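Local structure of putative transcriptional regulator (MarR/EmrR family) (Acinetobacter sp. ADP1, 3NRV) at residues F36-T41 and K81-V86; R44-L49 and E106-A111. The protein probably binds DNA as a transcription factor of the MarR family, acting as a dimer of winged helix-turn-helix subunits. One frame throughout, in Å; residues are numbered along the deposited sequence. Where two conformers were deposited one is given.

Both contacts lie in the winged helix-turn-helix part of the chain and involve helix 40-51, contact 1 through the turn that leads into it. Their centres are about 8 Å apart. Contact 1 is partly buried. It sets that turn against the turn leading into strand 84-87, and it combines one apolar touch, a long approach of a lysine to a backbone carbonyl, and a water. Contact 2 is fully buried and joins helix 40-51 to helix 102-122 through side-chain packing. The two meet where Y83 CE1 lies 3.5 Å from L107 CD2 and where I84 CG2 lies 3.5 Å from L49 CD1. F36 also packs on A111. Both contacts touch the second subunit.

Contact 1 of 2, residues F36-T41 and K81-V86; sequences FGIGMT and KKYIEV
I38 and Y83 make the apolar part of this contact. I38 CG2 lies 3.9 Å from Y83 CE2, and the two side chains cross obliquely. The CG2 branch points at the ring because it stands beside the backbone N of I38, while CG1 (chi1 54°) sits between that N and the carbonyl carbon. I38 also packs on W43. Y83 reaches across with its ring and rests on M103 of helix 102-122 as well. K81 O lies 4.0 Å above the plane of the Y83 ring, offset toward its rim.

The two turns belong to a winged helix domain. G39 is the N-cap of helix 40-51, the first helix of the domain. Helix 68-80 is closed by a Schellman motif, with K82 at positive phi, and the chain then enters the wing at strand 84-87.

Charge is added by K81. Its extended chain brings NZ to 4.0 Å from G37 O, too far for a hydrogen bond. The salt bridge of NZ is with E42 OE2. E42 OE1 accepts a bond from G39 N, so one carboxylate holds both the lysine and the start of the helix.

One water is hydrogen-bonded to Y83 OH at 3.0 Å. Its 2.4 Å approach to F36 O is too short, so the bridge between the turns is doubtful in detail.

Contact 2 of 2, residues R44-L49 and E106-A111; sequences RIISVL and ELYEVA
I46 and S47 of helix 40-51, the first helix of the winged helix-turn-helix domain, pack against L107 and Y108 of helix 102-122. The axes of segments 44-49 and 106-111 come within 10.0 Å and cross steeply, at -105°. I46 meets both partners, each with a different branch. Its CD1 lies 3.6 Å from L107 CD2, and these two side chains cross at about a right angle. Its CG2 lies 4.0 Å from Y108 CB and sits at the edge of the Y108 ring, near the ring plane. CG of Y108 is anti to the backbone N (chi1 178°), which sends the ring across helix 40-51 to S47; the I46 and Y108 side chains run past each other in opposite directions. Y108 CE1 comes to 3.8 Å from S47 CA, so one side of the ring meets the helix backbone there, obliquely.

Helix 102-122 follows the wing strand 97-100, so the contact ties the chain after the wing back to the first helix of the winged helix domain, the probable DNA-binding part. I46 also touches L78 of helix 68-80, and L107 touches F36. In the second subunit, I9 packs on S47 and Q5 on Y108. Y108 OH has weak hydrogen bonds with the backbone N atoms of K6 and I7 of that subunit.

Contact 1 of 2, residues F36-T41 and K81-V86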
ATOM      1  N   PHE C  36     -11.682 -11.063  10.016  1.00 29.26           N
ATOM      2  CA  PHE C  36     -11.649 -10.226  11.218  1.00 29.27           C
ATOM      3  C   PHE C  36     -12.608  -9.082  11.150  1.00 30.96           C
ATOM      4  O   PHE C  36     -12.721  -8.314  12.097  1.00 33.42           O
ATOM      5  CB  PHE C  36     -10.220  -9.690  11.502  1.00 26.13           C
ATOM      6  CG  PHE C  36      -9.273 -10.766  11.896  1.00 30.15           C
ATOM      7  CD1 PHE C  36      -9.367 -11.349  13.149  1.00 26.31           C
ATOM      8  CD2 PHE C  36      -8.339 -11.250  11.003  1.00 28.27           C
ATOM      9  CE1 PHE C  36      -8.535 -12.372  13.510  1.00 27.33           C
ATOM     10  CE2 PHE C  36      -7.509 -12.283  11.352  1.00 29.23           C
ATOM     11  CZ  PHE C  36      -7.602 -12.847  12.617  1.00 30.14           C
ATOM     12  N   GLY C  37     -13.278  -8.937  10.018  1.00 29.20           N
ATOM     13  CA  GLY C  37     -14.227  -7.857   9.865  1.00 27.71           C
ATOM     14  C   GLY C  37     -13.633  -6.460   9.778  1.00 36.10           C
ATOM     15  O   GLY C  37     -14.332  -5.488  10.037  1.00 31.04           O
ATOM     16  N   ILE C  38     -12.354  -6.346   9.414  1.00 26.85           N
ATOM     17  CA  ILE C  38     -11.749  -5.023   9.206  1.00 30.63           C
ATOM     18  C   ILE C  38     -11.051  -5.006   7.851  1.00 26.74           C
ATOM     19  O   ILE C  38     -10.699  -6.053   7.331  1.00 29.31           O
ATOM     20  CB  ILE C  38     -10.704  -4.704  10.304  1.00 34.09           C
ATOM     21  CG1 ILE C  38      -9.668  -5.832  10.380  1.00 30.29           C
ATOM     22  CG2 ILE C  38     -11.378  -4.546  11.649  1.00 32.20           C
ATOM     23  CD1 ILE C  38      -8.451  -5.502  11.225  1.00 31.42           C
ATOM     24  N   GLY C  39     -10.857  -3.831   7.274  1.00 26.13           N
ATOM     25  CA  GLY C  39     -10.125  -3.724   6.020  1.00 27.59           C
ATOM     26  C   GLY C  39      -8.618  -3.763   6.222  1.00 27.25           C
ATOM     27  O   GLY C  39      -8.126  -3.712   7.358  1.00 26.09           O
HETATM   28  N   MSE C  40      -7.877  -3.856   5.119  1.00 25.41           N
HETATM   29  CA  MSE C  40      -6.415  -3.914   5.162  1.00 25.11           C
HETATM   30  C   MSE C  40      -5.842  -2.631   5.773  1.00 22.91           C
HETATM   31  O   MSE C  40      -4.896  -2.649   6.562  1.00 24.58           O
HETATM   32  CB  MSE C  40      -5.876  -4.120   3.723  1.00 26.08           C
HETATM   33  CG  MSE C  40      -4.348  -3.886   3.548  1.00 32.72           C
HETATM   34 SE   MSE C  40      -3.460  -5.161   4.781  0.80 43.46          SE
HETATM   35  CE  MSE C  40      -1.715  -5.315   3.924  1.00 36.60           C
ATOM     36  N   THR C  41      -6.420  -1.497   5.410  1.00 23.92           N
ATOM     37  CA  THR C  41      -5.900  -0.231   5.920  1.00 25.44           C
ATOM     38  C   THR C  41      -6.155  -0.072   7.420  1.00 25.61           C
ATOM     39  O   THR C  41      -5.295   0.407   8.165  1.00 24.64           O
ATOM     40  CB  THR C  41      -6.426   0.962   5.112  1.00 28.56           C
ATOM     41  OG1 THR C  41      -5.938   0.848   3.767  1.00 27.43           O
ATOM     42  CG2 THR C  41      -5.941   2.278   5.727  1.00 26.31           C
ATOM     43  N   LYS C  81     -15.758   2.107  15.585  1.00 29.83           N
ATOM     44  CA  LYS C  81     -15.810   0.660  15.837  1.00 33.90           C
ATOM     45  C   LYS C  81     -15.268   0.296  17.210  1.00 33.68           C
ATOM     46  O   LYS C  81     -15.256  -0.882  17.595  1.00 31.15           O
ATOM     47  CB  LYS C  81     -15.042  -0.101  14.760  1.00 33.36           C
ATOM     48  CG  LYS C  81     -15.689  -0.050  13.383  1.00 37.58           C
ATOM     49  CD  LYS C  81     -14.794  -0.719  12.347  1.00 42.49           C
ATOM     50  CE  LYS C  81     -15.302  -0.472  10.932  1.00 46.46           C
ATOM     51  NZ  LYS C  81     -14.754  -1.499  10.001  1.00 57.65           N
ATOM     52  N   LYS C  82     -14.800   1.314  17.930  1.00 29.76           N
ATOM     53  CA  LYS C  82     -14.328   1.188  19.308  1.00 28.91           C
ATOM     54  C   LYS C  82     -13.028   0.406  19.427  1.00 30.65           C
ATOM     55  O   LYS C  82     -12.739  -0.180  20.486  1.00 26.08           O
ATOM     56  CB  LYS C  82     -15.414   0.598  20.221  1.00 31.21           C
ATOM     57  CG  LYS C  82     -16.736   1.354  20.161  1.00 40.74           C
ATOM     58  CD  LYS C  82     -17.656   0.947  21.292  1.00 54.66           C
ATOM     59  CE  LYS C  82     -19.029   1.586  21.139  1.00 54.74           C
ATOM     60  NZ  LYS C  82     -18.916   3.055  20.909  1.00 67.52           N
ATOM     61  N   TYR C  83     -12.245   0.406  18.347  1.00 25.47           N
ATOM     62  CA  TYR C  83     -10.897  -0.176  18.366  1.00 26.92           C
ATOM     63  C   TYR C  83      -9.798   0.773  18.833  1.00 25.16           C
ATOM     64  O   TYR C  83      -8.724   0.336  19.281  1.00 23.16           O
ATOM     65  CB  TYR C  83     -10.522  -0.684  16.974  1.00 31.20           C
ATOM     66  CG  TYR C  83     -11.306  -1.910  16.559  1.00 28.86           C
ATOM     67  CD1 TYR C  83     -11.309  -3.046  17.354  1.00 32.37           C
ATOM     68  CD2 TYR C  83     -12.028  -1.933  15.382  1.00 25.22           C
ATOM     69  CE1 TYR C  83     -12.019  -4.179  16.986  1.00 36.11           C
ATOM     70  CE2 TYR C  83     -12.745  -3.079  14.998  1.00 33.15           C
ATOM     71  CZ  TYR C  83     -12.727  -4.193  15.810  1.00 34.37           C
ATOM     72  OH  TYR C  83     -13.421  -5.327  15.469  1.00 34.07           O
ATOM     73  N   ILE C  84     -10.031   2.069  18.659  1.00 28.50           N
ATOM     74  CA  ILE C  84      -9.057   3.072  19.075  1.00 29.28           C
ATOM     75  C   ILE C  84      -9.755   4.162  19.858  1.00 29.24           C
ATOM     76  O   ILE C  84     -10.976   4.289  19.821  1.00 25.12           O
ATOM     77  CB  ILE C  84      -8.261   3.702  17.874  1.00 26.98           C
ATOM     78  CG1 ILE C  84      -9.159   4.598  17.001  1.00 24.94           C
ATOM     79  CG2 ILE C  84      -7.604   2.625  17.036  1.00 28.50           C
ATOM     80  CD1 ILE C  84      -9.245   6.086  17.490  1.00 27.52           C
ATOM     81  N   GLU C  85      -8.969   4.945  20.581  1.00 28.16           N
ATOM     82  CA  GLU C  85      -9.515   6.122  21.239  1.00 33.10           C
ATOM     83  C   GLU C  85      -8.460   7.220  21.162  1.00 27.82           C
ATOM     84  O   GLU C  85      -7.257   6.938  21.099  1.00 29.24           O
ATOM     85  CB  GLU C  85      -9.842   5.806  22.706  1.00 30.18           C
ATOM     86  CG  GLU C  85      -8.605   5.397  23.477  1.00 37.49           C
ATOM     87  CD  GLU C  85      -8.905   4.849  24.879  1.00 52.51           C
ATOM     88  OE1 GLU C  85     -10.093   4.636  25.220  1.00 50.77           O
ATOM     89  OE2 GLU C  85      -7.934   4.632  25.635  1.00 47.56           O
ATOM     90  N   VAL C  86      -8.915   8.467  21.143  1.00 28.25           N
ATOM     91  CA  VAL C  86      -8.005   9.599  21.109  1.00 32.96           C
ATOM     92  C   VAL C  86      -7.559   9.869  22.531  1.00 33.13           C
ATOM     93  O   VAL C  86      -8.378  10.002  23.422  1.00 34.04           O
ATOM     94  CB  VAL C  86      -8.669  10.860  20.541  1.00 32.79           C
ATOM     95  CG1 VAL C  86      -7.717  12.061  20.669  1.00 33.59           C
ATOM     96  CG2 VAL C  86      -9.060  10.633  19.088  1.00 32.88           C
TER
HETATM   97  O   HOH W   1     -12.409  -7.961  14.483  1.00 43.25           O

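Contact 2 of 2, residues R44-L49 and E106-A111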
ATOM      1  N   ARG C  44      -3.417  -2.166   8.956  1.00 20.13           N
ATOM      2  CA  ARG C  44      -2.113  -1.505   8.922  1.00 25.95           C
ATOM      3  C   ARG C  44      -1.975  -0.499  10.068  1.00 25.13           C
ATOM      4  O   ARG C  44      -0.936  -0.396  10.721  1.00 22.45           O
ATOM      5  CB  ARG C  44      -1.878  -0.815   7.559  1.00 22.65           C
ATOM      6  CG  ARG C  44      -1.835  -1.802   6.358  1.00 26.41           C
ATOM      7  CD  ARG C  44      -1.610  -1.063   5.023  1.00 23.38           C
ATOM      8  NE  ARG C  44      -0.268  -0.462   4.989  1.00 28.44           N
ATOM      9  CZ  ARG C  44       0.101   0.547   4.196  1.00 28.70           C
ATOM     10  NH1 ARG C  44      -0.773   1.100   3.372  1.00 26.83           N
ATOM     11  NH2 ARG C  44       1.355   1.006   4.239  1.00 26.02           N
ATOM     12  N   ILE C  45      -3.040   0.242  10.325  1.00 18.98           N
ATOM     13  CA  ILE C  45      -2.990   1.237  11.381  1.00 20.96           C
ATOM     14  C   ILE C  45      -2.969   0.607  12.781  1.00 22.88           C
ATOM     15  O   ILE C  45      -2.194   1.015  13.638  1.00 21.41           O
ATOM     16  CB  ILE C  45      -4.148   2.228  11.244  1.00 21.41           C
ATOM     17  CG1 ILE C  45      -3.859   3.131  10.039  1.00 25.54           C
ATOM     18  CG2 ILE C  45      -4.277   3.052  12.505  1.00 24.03           C
ATOM     19  CD1 ILE C  45      -5.027   4.006   9.617  1.00 28.89           C
ATOM     20  N   ILE C  46      -3.829  -0.382  13.000  1.00 21.82           N
ATOM     21  CA  ILE C  46      -3.842  -1.112  14.266  1.00 23.23           C
ATOM     22  C   ILE C  46      -2.448  -1.657  14.570  1.00 24.31           C
ATOM     23  O   ILE C  46      -1.947  -1.560  15.700  1.00 21.87           O
ATOM     24  CB  ILE C  46      -4.915  -2.240  14.221  1.00 25.49           C
ATOM     25  CG1 ILE C  46      -6.297  -1.616  14.430  1.00 22.82           C
ATOM     26  CG2 ILE C  46      -4.660  -3.304  15.280  1.00 24.41           C
ATOM     27  CD1 ILE C  46      -7.386  -2.456  13.897  1.00 30.64           C
ATOM     28  N   SER C  47      -1.805  -2.211  13.551  0.57 22.78           N
ATOM     29  CA  SER C  47      -0.483  -2.792  13.744  0.57 25.44           C
ATOM     30  C   SER C  47       0.554  -1.712  14.098  0.57 29.97           C
ATOM     31  O   SER C  47       1.464  -1.939  14.905  0.57 26.73           O
ATOM     32  CB  SER C  47      -0.064  -3.608  12.517  0.57 27.67           C
ATOM     33  OG  SER C  47       1.297  -3.979  12.613  0.57 27.97           O
ATOM     34  N   VAL C  48       0.405  -0.525  13.519  1.00 25.56           N
ATOM     35  CA  VAL C  48       1.286   0.595  13.892  1.00 27.09           C
ATOM     36  C   VAL C  48       1.037   1.019  15.339  1.00 25.89           C
ATOM     37  O   VAL C  48       1.972   1.206  16.102  1.00 30.18           O
ATOM     38  CB  VAL C  48       1.151   1.822  12.963  1.00 27.96           C
ATOM     39  CG1 VAL C  48       1.904   3.037  13.545  1.00 25.51           C
ATOM     40  CG2 VAL C  48       1.681   1.487  11.584  1.00 30.45           C
ATOM     41  N   LEU C  49      -0.227   1.128  15.731  1.00 21.87           N
ATOM     42  CA  LEU C  49      -0.564   1.530  17.095  1.00 24.55           C
ATOM     43  C   LEU C  49      -0.044   0.527  18.138  1.00 33.70           C
ATOM     44  O   LEU C  49       0.309   0.904  19.256  1.00 28.04           O
ATOM     45  CB  LEU C  49      -2.075   1.740  17.243  1.00 22.49           C
ATOM     46  CG  LEU C  49      -2.699   2.846  16.377  1.00 25.39           C
ATOM     47  CD1 LEU C  49      -4.168   2.922  16.560  1.00 22.74           C
ATOM     48  CD2 LEU C  49      -2.066   4.186  16.739  1.00 26.78           C
ATOM     49  N   GLU C 106      -6.921  -6.552  21.809  1.00 25.84           N
ATOM     50  CA  GLU C 106      -7.334  -7.965  21.652  1.00 27.59           C
ATOM     51  C   GLU C 106      -7.348  -8.318  20.166  1.00 28.30           C
ATOM     52  O   GLU C 106      -6.868  -9.373  19.759  1.00 24.87           O
ATOM     53  CB  GLU C 106      -8.731  -8.184  22.218  1.00 27.04           C
ATOM     54  CG  GLU C 106      -8.841  -8.070  23.731  1.00 28.45           C
ATOM     55  CD  GLU C 106     -10.292  -7.952  24.169  1.00 31.17           C
ATOM     56  OE1 GLU C 106     -11.146  -7.706  23.306  1.00 34.15           O
ATOM     57  OE2 GLU C 106     -10.588  -8.081  25.369  1.00 41.81           O
ATOM     58  N   LEU C 107      -7.887  -7.412  19.355  1.00 24.85           N
ATOM     59  CA  LEU C 107      -7.888  -7.615  17.906  1.00 24.20           C
ATOM     60  C   LEU C 107      -6.455  -7.821  17.413  1.00 25.78           C
ATOM     61  O   LEU C 107      -6.153  -8.779  16.677  1.00 25.83           O
ATOM     62  CB  LEU C 107      -8.551  -6.430  17.199  1.00 29.61           C
ATOM     63  CG  LEU C 107      -8.531  -6.466  15.664  1.00 31.71           C
ATOM     64  CD1 LEU C 107      -9.133  -7.781  15.147  1.00 30.28           C
ATOM     65  CD2 LEU C 107      -9.269  -5.271  15.095  1.00 35.74           C
ATOM     66  N   TYR C 108      -5.548  -6.954  17.855  1.00 24.15           N
ATOM     67  CA  TYR C 108      -4.166  -7.081  17.416  1.00 26.43           C
ATOM     68  C   TYR C 108      -3.595  -8.438  17.814  1.00 28.70           C
ATOM     69  O   TYR C 108      -2.903  -9.097  17.038  1.00 25.98           O
ATOM     70  CB  TYR C 108      -3.288  -5.956  17.978  1.00 26.41           C
ATOM     71  CG  TYR C 108      -1.856  -6.130  17.560  1.00 27.74           C
ATOM     72  CD1 TYR C 108      -1.424  -5.736  16.299  1.00 23.96           C
ATOM     73  CD2 TYR C 108      -0.939  -6.739  18.417  1.00 28.92           C
ATOM     74  CE1 TYR C 108      -0.102  -5.933  15.901  1.00 27.41           C
ATOM     75  CE2 TYR C 108       0.376  -6.934  18.036  1.00 33.54           C
ATOM     76  CZ  TYR C 108       0.792  -6.528  16.786  1.00 32.92           C
ATOM     77  OH  TYR C 108       2.104  -6.728  16.434  1.00 35.47           O
ATOM     78  N   GLU C 109      -3.886  -8.834  19.049  1.00 26.71           N
ATOM     79  CA  GLU C 109      -3.418 -10.095  19.598  1.00 29.65           C
ATOM     80  C   GLU C 109      -3.853 -11.240  18.688  1.00 30.05           C
ATOM     81  O   GLU C 109      -3.033 -12.053  18.288  1.00 35.86           O
ATOM     82  CB  GLU C 109      -3.988 -10.277  21.010  1.00 35.16           C
ATOM     83  CG  GLU C 109      -3.592 -11.578  21.712  1.00 45.72           C
ATOM     84  CD  GLU C 109      -4.290 -11.739  23.070  1.00 57.35           C
ATOM     85  OE1 GLU C 109      -5.016 -10.805  23.505  1.00 56.60           O
ATOM     86  OE2 GLU C 109      -4.118 -12.800  23.702  1.00 61.06           O
ATOM     87  N   VAL C 110      -5.134 -11.288  18.331  1.00 27.44           N
ATOM     88  CA  VAL C 110      -5.605 -12.377  17.481  1.00 30.33           C
ATOM     89  C   VAL C 110      -5.256 -12.239  15.988  1.00 31.45           C
ATOM     90  O   VAL C 110      -5.006 -13.242  15.325  1.00 35.81           O
ATOM     91  CB  VAL C 110      -7.126 -12.701  17.688  1.00 31.66           C
ATOM     92  CG1 VAL C 110      -7.409 -13.049  19.158  1.00 27.68           C
ATOM     93  CG2 VAL C 110      -8.019 -11.552  17.213  1.00 24.54           C
ATOM     94  N   ALA C 111      -5.243 -11.023  15.447  1.00 29.31           N
ATOM     95  CA  ALA C 111      -4.997 -10.858  14.008  1.00 26.43           C
ATOM     96  C   ALA C 111      -3.509 -10.888  13.659  1.00 35.01           C
ATOM     97  O   ALA C 111      -3.148 -11.143  12.507  1.00 29.37           O
ATOM     98  CB  ALA C 111      -5.632  -9.568  13.478  1.00 26.70           C
TER